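Local coordinates for protein aspartate aminotransferase (Thermotoga maritima, PDB 1O4S) that catalyses the pyridoxal-phosphate-dependent transfer of an amino group between L-aspartate and 2-oxoglutarate, giving oxaloacetate and L-glutamate, at residues 298-301 with 302-306; 306-309 with 310-314; 338-341 with 342-346. All coordinates share one frame; numbering follows the deposited sequence.

How the interactions relate
Three i to i+4 contacts illustrate how one helical rule serves different surroundings. Interactions 1 and 2 follow each other on helix 296-315, share Lys-306, and have centres about 12 Å apart. Interaction 3 comes later in the chain, on helix 337-348, its centre about 21 Å from that of interaction 2 and about 27 Å from that of interaction 1; it touches neither. Strand 328-332 runs between the two helices in sequence, and helix 372-386 packs against side chains from all three contacts. Helix 296-315 thus spans from near the cofactor, at interaction 1, to the packing around the four-stranded sheet, which interaction 2 shares with interaction 3.

Interaction 1 of 3, residues 298-301 with 302-306; sequences MVQT and FKERK
The carbonyl oxygen of Val-299 accepts the amide of Lys-303, N to O 2.8 Å, in the shortest of four successive i to i+4 bonds that carry helix 296-315 through residues 298-305. On this frame two side-chain pairs run alongside each other. Met-298 brings its CG to the rim of the Phe-302 ring, in the ring plane, at 3.9 Å from CD2. With CG of Met-298 anti to the backbone N (chi1 -176°), this carbon is set at the ring edge and the chain beyond it turns off from the ring. The methionine side chain lies about 7 Å from that of Lys-246, the cofactor-attachment lysine, which is not attached in this structure. Phe-327 meets the Phe-302 ring with the planes about 30° apart.

Thr-301 and Arg-305 form the second pair. The methyl CG2 of Thr-301 sits over one face of the guanidinium, off-centre, 3.6 Å from NE of Arg-305. A chi1 of -61° puts that methyl beside the arginine and sets OG1 where it hydrogen-bonds to Tyr-297 O, one turn back. The guanidinium also places NH1 over a face of the Phe-302 ring, displaced toward the rim and 3.7 Å above its plane, while NH2 makes a salt bridge to Asp-52. On the exposed flank, Gln-300 NE2 approaches the aliphatic CD of Lys-303 at 3.7 Å.

Arg-305 is thus a buried cation held between a methyl group, an aromatic ring and a carboxylate. The salt bridge to Asp-52 is likely to offset the cost of burying the charge, and together with the methyl it probably restricts the guanidinium's rotation.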
loop_
_atom_site.group_PDB
_atom_site.type_symbol
_atom_site.label_atom_id
_atom_site.label_comp_id
_atom_site.label_asym_id
_atom_site.label_seq_id
_atom_site.Cartn_x
_atom_site.Cartn_y
_atom_site.Cartn_z
ATOM N N MET B 298 27.809 2.984 -7.622
ATOM C CA MET B 298 27.323 2.477 -6.360
ATOM C C MET B 298 27.691 1.020 -6.179
ATOM O O MET B 298 28.126 0.617 -5.115
ATOM C CB MET B 298 25.824 2.643 -6.297
ATOM C CG MET B 298 25.246 2.230 -4.980
ATOM S SD MET B 298 23.456 2.317 -4.915
ATOM C CE MET B 298 22.994 3.787 -6.207
ATOM N N VAL B 299 27.488 0.218 -7.218
ATOM C CA VAL B 299 27.747 -1.217 -7.126
ATOM C C VAL B 299 29.246 -1.437 -6.863
ATOM O O VAL B 299 29.627 -2.308 -6.064
ATOM C CB VAL B 299 27.313 -1.949 -8.428
ATOM C CG1 VAL B 299 27.842 -3.392 -8.440
ATOM C CG2 VAL B 299 25.782 -1.928 -8.602
ATOM N N GLN B 300 30.103 -0.639 -7.497
ATOM C CA GLN B 300 31.554 -0.820 -7.323
ATOM C C GLN B 300 31.985 -0.384 -5.937
ATOM O O GLN B 300 32.887 -0.986 -5.339
ATOM C CB GLN B 300 32.363 -0.055 -8.379
ATOM C CG GLN B 300 33.907 -0.075 -8.186
ATOM C CD GLN B 300 34.582 -1.488 -8.304
ATOM O OE1 GLN B 300 35.710 -1.679 -7.803
ATOM N NE2 GLN B 300 33.905 -2.451 -8.964
ATOM N N THR B 301 31.363 0.682 -5.443
ATOM C CA THR B 301 31.578 1.112 -4.073
ATOM C C THR B 301 31.213 -0.013 -3.073
ATOM O O THR B 301 31.962 -0.280 -2.146
ATOM C CB THR B 301 30.744 2.361 -3.763
ATOM O OG1 THR B 301 31.131 3.458 -4.619
ATOM C CG2 THR B 301 31.008 2.783 -2.332
ATOM N N PHE B 302 30.066 -0.665 -3.270
ATOM C CA PHE B 302 29.662 -1.781 -2.427
ATOM C C PHE B 302 30.575 -3.009 -2.580
ATOM O O PHE B 302 30.869 -3.687 -1.598
ATOM C CB PHE B 302 28.199 -2.176 -2.676
ATOM C CG PHE B 302 27.214 -1.406 -1.838
ATOM C CD1 PHE B 302 27.002 -1.739 -0.518
ATOM C CD2 PHE B 302 26.520 -0.338 -2.360
ATOM C CE1 PHE B 302 26.097 -1.022 0.260
ATOM C CE2 PHE B 302 25.600 0.362 -1.591
ATOM C CZ PHE B 302 25.399 0.015 -0.276
ATOM N N LYS B 303 31.036 -3.270 -3.796
ATOM C CA LYS B 303 31.973 -4.386 -4.047
ATOM C C LYS B 303 33.248 -4.215 -3.230
ATOM O O LYS B 303 33.717 -5.150 -2.620
ATOM C CB LYS B 303 32.322 -4.484 -5.537
ATOM C CG LYS B 303 33.203 -5.679 -5.948
ATOM C CD LYS B 303 33.231 -5.812 -7.478
ATOM C CE LYS B 303 34.007 -7.037 -7.917
ATOM N NZ LYS B 303 34.368 -7.062 -9.378
ATOM N N GLU B 304 33.789 -3.006 -3.211
ATOM C CA GLU B 304 35.021 -2.774 -2.506
ATOM C C GLU B 304 34.852 -2.728 -0.983
ATOM O O GLU B 304 35.785 -3.092 -0.253
ATOM C CB GLU B 304 35.766 -1.574 -3.096
ATOM C CG GLU B 304 35.566 -0.229 -2.462
ATOM C CD GLU B 304 36.558 0.780 -3.025
ATOM O OE1 GLU B 304 37.087 0.502 -4.154
ATOM O OE2 GLU B 304 36.803 1.835 -2.354
ATOM N N ARG B 305 33.674 -2.338 -0.506
ATOM C CA ARG B 305 33.337 -2.470 0.913
ATOM C C ARG B 305 33.209 -3.951 1.309
ATOM O O ARG B 305 33.635 -4.356 2.389
ATOM C CB ARG B 305 32.002 -1.768 1.230
ATOM C CG ARG B 305 32.022 -0.232 1.122
ATOM C CD ARG B 305 30.685 0.330 1.028
ATOM N NE ARG B 305 30.639 1.791 1.078
ATOM C CZ ARG B 305 29.508 2.469 1.118
ATOM N NH1 ARG B 305 28.352 1.811 1.101
ATOM N NH2 ARG B 305 29.514 3.797 1.187
ATOM N N LYS B 306 32.600 -4.733 0.425
ATOM C CA LYS B 306 32.424 -6.161 0.604
ATOM C C LYS B 306 33.801 -6.785 0.714
ATOM O O LYS B 306 34.076 -7.480 1.672
ATOM C CB LYS B 306 31.622 -6.750 -0.570
ATOM C CG LYS B 306 31.312 -8.274 -0.482
ATOM C CD LYS B 306 32.446 -9.190 -0.995
ATOM C CE LYS B 306 32.667 -9.077 -2.509
ATOM N NZ LYS B 306 33.703 -10.068 -3.040
#

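Interaction 2 of 3, residues 306-309 with 310-314; sequences KNFV and VERLK
Lys-306 and Val-310 lie side by side on one turn of the alpha-helix 296-315, the lysine CD resting 3.9 Å from CG2 of the valine. This belongs to the tightly packed side of the helix, where Val-309, Val-310 and Leu-313 all bear on Leu-329 of strand 328-332. Val-309 sends CG2 to CD1 of Leu-313 at 3.6 Å, the closest apolar approach between the segments. Its other methyl, CG1, sits 3.2 Å from the amide N of Val-310.

Lys-306 bends at chi2 and chi3 (-84° and -68°), which curls its chain back so that NZ donates to Asn-307 OD1 at 2.9 Å; NZ also has a long, weak ion pair with Glu-322. An alanine here would remove the methylenes beside Val-310 and is likely to leave the Asn-307 amide without its bond from the ammonium group and Glu-322 without that charge.

The solvent side is looser. Asn-307 and Glu-311 are exposed, and between them the link is the backbone bond from Glu-311 N to Asn-307 O. A further flank faces helix 372-386: Phe-308 and Arg-312 lie side by side against it, and the arginine forms salt bridges there to Asp-380 through NH2 and to Glu-383 through NH1. The ring and guanidinium planes stand 89° apart, and CZ of Phe-308 comes only to 4.1 Å from NE of Arg-312.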
loop_
_atom_site.group_PDB
_atom_site.type_symbol
_atom_site.label_atom_id
_atom_site.label_comp_id
_atom_site.label_asym_id
_atom_site.label_seq_id
_atom_site.Cartn_x
_atom_site.Cartn_y
_atom_site.Cartn_z
ATOM N N LYS B 306 32.600 -4.733 0.425
ATOM C CA LYS B 306 32.424 -6.161 0.604
ATOM C C LYS B 306 33.801 -6.785 0.714
ATOM O O LYS B 306 34.076 -7.480 1.672
ATOM C CB LYS B 306 31.622 -6.750 -0.570
ATOM C CG LYS B 306 31.312 -8.274 -0.482
ATOM C CD LYS B 306 32.446 -9.190 -0.995
ATOM C CE LYS B 306 32.667 -9.077 -2.509
ATOM N NZ LYS B 306 33.703 -10.068 -3.040
ATOM N N ASN B 307 34.679 -6.520 -0.246
ATOM C CA ASN B 307 36.048 -7.056 -0.193
ATOM C C ASN B 307 36.775 -6.679 1.088
ATOM O O ASN B 307 37.511 -7.484 1.636
ATOM C CB ASN B 307 36.889 -6.569 -1.371
ATOM C CG ASN B 307 36.498 -7.213 -2.670
ATOM O OD1 ASN B 307 35.916 -8.299 -2.684
ATOM N ND2 ASN B 307 36.803 -6.545 -3.781
ATOM N N PHE B 308 36.576 -5.454 1.559
ATOM C CA PHE B 308 37.256 -4.981 2.760
ATOM C C PHE B 308 36.762 -5.650 4.033
ATOM O O PHE B 308 37.546 -5.958 4.922
ATOM C CB PHE B 308 37.096 -3.461 2.919
ATOM C CG PHE B 308 37.598 -2.947 4.245
ATOM C CD1 PHE B 308 38.967 -2.857 4.493
ATOM C CD2 PHE B 308 36.707 -2.609 5.262
ATOM C CE1 PHE B 308 39.435 -2.422 5.726
ATOM C CE2 PHE B 308 37.169 -2.160 6.490
ATOM C CZ PHE B 308 38.534 -2.074 6.726
ATOM N N VAL B 309 35.458 -5.829 4.149
ATOM C CA VAL B 309 34.895 -6.431 5.350
ATOM C C VAL B 309 35.217 -7.930 5.383
ATOM O O VAL B 309 35.503 -8.486 6.441
ATOM C CB VAL B 309 33.359 -6.174 5.507
ATOM C CG1 VAL B 309 32.544 -6.704 4.307
ATOM C CG2 VAL B 309 32.831 -6.832 6.801
ATOM N N VAL B 310 35.187 -8.554 4.209
ATOM C CA VAL B 310 35.484 -9.968 4.061
ATOM C C VAL B 310 36.920 -10.208 4.508
ATOM O O VAL B 310 37.144 -10.996 5.415
ATOM C CB VAL B 310 35.200 -10.481 2.613
ATOM C CG1 VAL B 310 35.886 -11.812 2.332
ATOM C CG2 VAL B 310 33.688 -10.614 2.397
ATOM N N GLU B 311 37.879 -9.505 3.912
ATOM C CA GLU B 311 39.285 -9.669 4.305
ATOM C C GLU B 311 39.449 -9.466 5.807
ATOM O O GLU B 311 40.090 -10.251 6.481
ATOM C CB GLU B 311 40.235 -8.724 3.551
ATOM C CG GLU B 311 41.662 -8.769 4.140
ATOM C CD GLU B 311 42.781 -8.273 3.214
ATOM O OE1 GLU B 311 43.976 -8.412 3.613
ATOM O OE2 GLU B 311 42.478 -7.740 2.108
ATOM N N ARG B 312 38.867 -8.406 6.328
ATOM C CA ARG B 312 39.032 -8.061 7.725
ATOM C C ARG B 312 38.527 -9.148 8.686
ATOM O O ARG B 312 39.218 -9.508 9.649
ATOM C CB ARG B 312 38.318 -6.750 7.997
ATOM C CG ARG B 312 38.705 -6.110 9.264
ATOM C CD ARG B 312 40.136 -5.629 9.308
ATOM N NE ARG B 312 40.090 -4.291 9.868
ATOM C CZ ARG B 312 39.976 -3.994 11.163
ATOM N NH1 ARG B 312 39.977 -4.933 12.105
ATOM N NH2 ARG B 312 39.897 -2.720 11.512
ATOM N N LEU B 313 37.355 -9.697 8.394
ATOM C CA LEU B 313 36.713 -10.657 9.281
ATOM C C LEU B 313 37.412 -12.008 9.259
ATOM O O LEU B 313 37.526 -12.635 10.304
ATOM C CB LEU B 313 35.229 -10.827 8.938
ATOM C CG LEU B 313 34.348 -9.690 9.444
ATOM C CD1 LEU B 313 32.934 -9.809 8.884
ATOM C CD2 LEU B 313 34.325 -9.629 10.971
ATOM N N LYS B 314 37.821 -12.449 8.070
ATOM C CA LYS B 314 38.695 -13.618 7.881
ATOM C C LYS B 314 39.913 -13.564 8.825
ATOM O O LYS B 314 40.176 -14.503 9.589
ATOM C CB LYS B 314 39.218 -13.686 6.429
ATOM C CG LYS B 314 38.273 -14.318 5.396
ATOM C CD LYS B 314 39.043 -14.863 4.147
ATOM C CE LYS B 314 39.776 -16.215 4.423
ATOM N NZ LYS B 314 40.450 -16.844 3.225
#

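Interaction 3 of 3, residues 338-341 with 342-346; sequences VKFC and ERLLE
Local i to i+4 packing along helix 337-348 makes up this contact, on the helix that leads into strand 350-354. Three pairs of side chains lie next to each other, one residue of each pair a turn beyond the other, and they face quite different surroundings.

Phe-340 and Leu-344 form the buried pair, CE2 of the ring lying 4.1 Å from CD2 of the leucine. With CG anti to the backbone N in both residues (chi1 -175° in Phe-340), the two side chains run in the same direction. Phe-385 of helix 372-386 meets the phenylalanine ring edge-to-face, and Leu-344 continues the apolar layer onto Ile-382 of that helix and Leu-352 of the adjoining strand.

The setting is the small domain of the aspartate aminotransferase fold, with its sheet of strands 44-45, 350-354, 363-367 and 328-332. Helix 337-348 packs on this sheet through Cys-341 among others, the cysteine touching Pro-354 and Val-364, while Leu-29 of helix 27-38 meets the same residue. Leu-345 extends the contact with helix 27-38 by touching Leu-36.

Val-338 and Glu-342 pair at a less enclosed position: CG1 of the valine lies 3.8 Å from OE2 of the glutamate, whose carboxylate also has a long, weak ion pair with Lys-32. On the exposed flank Lys-339 and Arg-343 run side by side. CB of Lys-339 comes to the guanidinium at its edge, in its plane, 3.9 Å from NE, and farther out CD of the lysine approaches NH2 of Arg-343 at 3.9 Å. The tip of the lysine then diverges, NZ lying 4.9 Å from that NH2, so aliphatic carbon rather than the like charges makes the contact. Beneath this pair, the amide N of Arg-343 donates to Lys-339 O at 3.0 Å.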
loop_
_atom_site.group_PDB
_atom_site.type_symbol
_atom_site.label_atom_id
_atom_site.label_comp_id
_atom_site.label_asym_id
_atom_site.label_seq_id
_atom_site.Cartn_x
_atom_site.Cartn_y
_atom_site.Cartn_z
ATOM N N VAL B 338 21.226 -12.591 20.169
ATOM C CA VAL B 338 20.549 -11.432 20.742
ATOM C C VAL B 338 21.413 -10.776 21.806
ATOM O O VAL B 338 21.577 -9.567 21.799
ATOM C CB VAL B 338 19.195 -11.779 21.381
ATOM C CG1 VAL B 338 18.570 -10.530 22.015
ATOM C CG2 VAL B 338 18.251 -12.388 20.363
ATOM N N LYS B 339 21.943 -11.570 22.726
ATOM C CA LYS B 339 22.816 -11.034 23.757
ATOM C C LYS B 339 24.117 -10.501 23.160
ATOM O O LYS B 339 24.622 -9.479 23.603
ATOM C CB LYS B 339 23.129 -12.087 24.834
ATOM C CG LYS B 339 21.889 -12.629 25.583
ATOM C CD LYS B 339 22.324 -13.584 26.756
ATOM C CE LYS B 339 21.166 -14.402 27.389
ATOM N NZ LYS B 339 21.647 -15.226 28.582
ATOM N N PHE B 340 24.660 -11.196 22.167
ATOM C CA PHE B 340 25.846 -10.708 21.457
ATOM C C PHE B 340 25.637 -9.262 20.981
ATOM O O PHE B 340 26.508 -8.412 21.155
ATOM C CB PHE B 340 26.191 -11.605 20.259
ATOM C CG PHE B 340 27.488 -11.226 19.555
ATOM C CD1 PHE B 340 28.655 -11.934 19.796
ATOM C CD2 PHE B 340 27.524 -10.159 18.644
ATOM C CE1 PHE B 340 29.858 -11.601 19.152
ATOM C CE2 PHE B 340 28.721 -9.811 18.000
ATOM C CZ PHE B 340 29.886 -10.539 18.242
ATOM N N CYS B 341 24.478 -8.996 20.400
ATOM C CA CYS B 341 24.185 -7.696 19.801
ATOM C C CYS B 341 23.871 -6.639 20.847
ATOM O O CYS B 341 24.194 -5.463 20.642
ATOM C CB CYS B 341 23.027 -7.805 18.832
ATOM S SG CYS B 341 23.446 -8.748 17.367
ATOM N N GLU B 342 23.241 -7.057 21.954
ATOM C CA GLU B 342 22.907 -6.158 23.061
ATOM C C GLU B 342 24.190 -5.619 23.696
ATOM O O GLU B 342 24.300 -4.434 23.979
ATOM C CB GLU B 342 22.051 -6.878 24.134
ATOM C CG GLU B 342 20.569 -7.004 23.758
ATOM C CD GLU B 342 19.727 -7.773 24.793
ATOM O OE1 GLU B 342 20.284 -8.326 25.779
ATOM O OE2 GLU B 342 18.478 -7.819 24.615
ATOM N N ARG B 343 25.153 -6.507 23.885
ATOM C CA ARG B 343 26.389 -6.199 24.574
ATOM C C ARG B 343 27.330 -5.387 23.709
ATOM O O ARG B 343 27.972 -4.471 24.183
ATOM C CB ARG B 343 27.082 -7.492 24.976
ATOM C CG ARG B 343 26.332 -8.276 26.037
ATOM C CD ARG B 343 26.927 -9.644 26.374
ATOM N NE ARG B 343 25.901 -10.464 27.044
ATOM C CZ ARG B 343 25.798 -10.676 28.361
ATOM N NH1 ARG B 343 26.686 -10.168 29.225
ATOM N NH2 ARG B 343 24.797 -11.433 28.818
ATOM N N LEU B 344 27.420 -5.751 22.439
ATOM C CA LEU B 344 28.262 -5.043 21.492
ATOM C C LEU B 344 27.729 -3.623 21.350
ATOM O O LEU B 344 28.498 -2.666 21.314
ATOM C CB LEU B 344 28.277 -5.762 20.140
ATOM C CG LEU B 344 29.126 -5.139 19.030
ATOM C CD1 LEU B 344 30.588 -5.397 19.241
ATOM C CD2 LEU B 344 28.704 -5.692 17.704
ATOM N N LEU B 345 26.415 -3.479 21.285
ATOM C CA LEU B 345 25.825 -2.154 21.277
ATOM C C LEU B 345 26.141 -1.365 22.539
ATOM O O LEU B 345 26.592 -0.237 22.454
ATOM C CB LEU B 345 24.322 -2.215 21.070
ATOM C CG LEU B 345 23.622 -0.848 20.988
ATOM C CD1 LEU B 345 24.153 0.021 19.814
ATOM C CD2 LEU B 345 22.125 -1.035 20.871
ATOM N N GLU B 346 25.920 -1.949 23.716
ATOM C CA GLU B 346 26.061 -1.190 24.952
ATOM C C GLU B 346 27.543 -0.900 25.255
ATOM O O GLU B 346 27.851 0.160 25.764
ATOM C CB GLU B 346 25.311 -1.865 26.121
ATOM C CG GLU B 346 26.077 -2.959 26.876
ATOM C CD GLU B 346 25.203 -3.948 27.716
ATOM O OE1 GLU B 346 25.800 -4.885 28.323
ATOM O OE2 GLU B 346 23.940 -3.823 27.767
#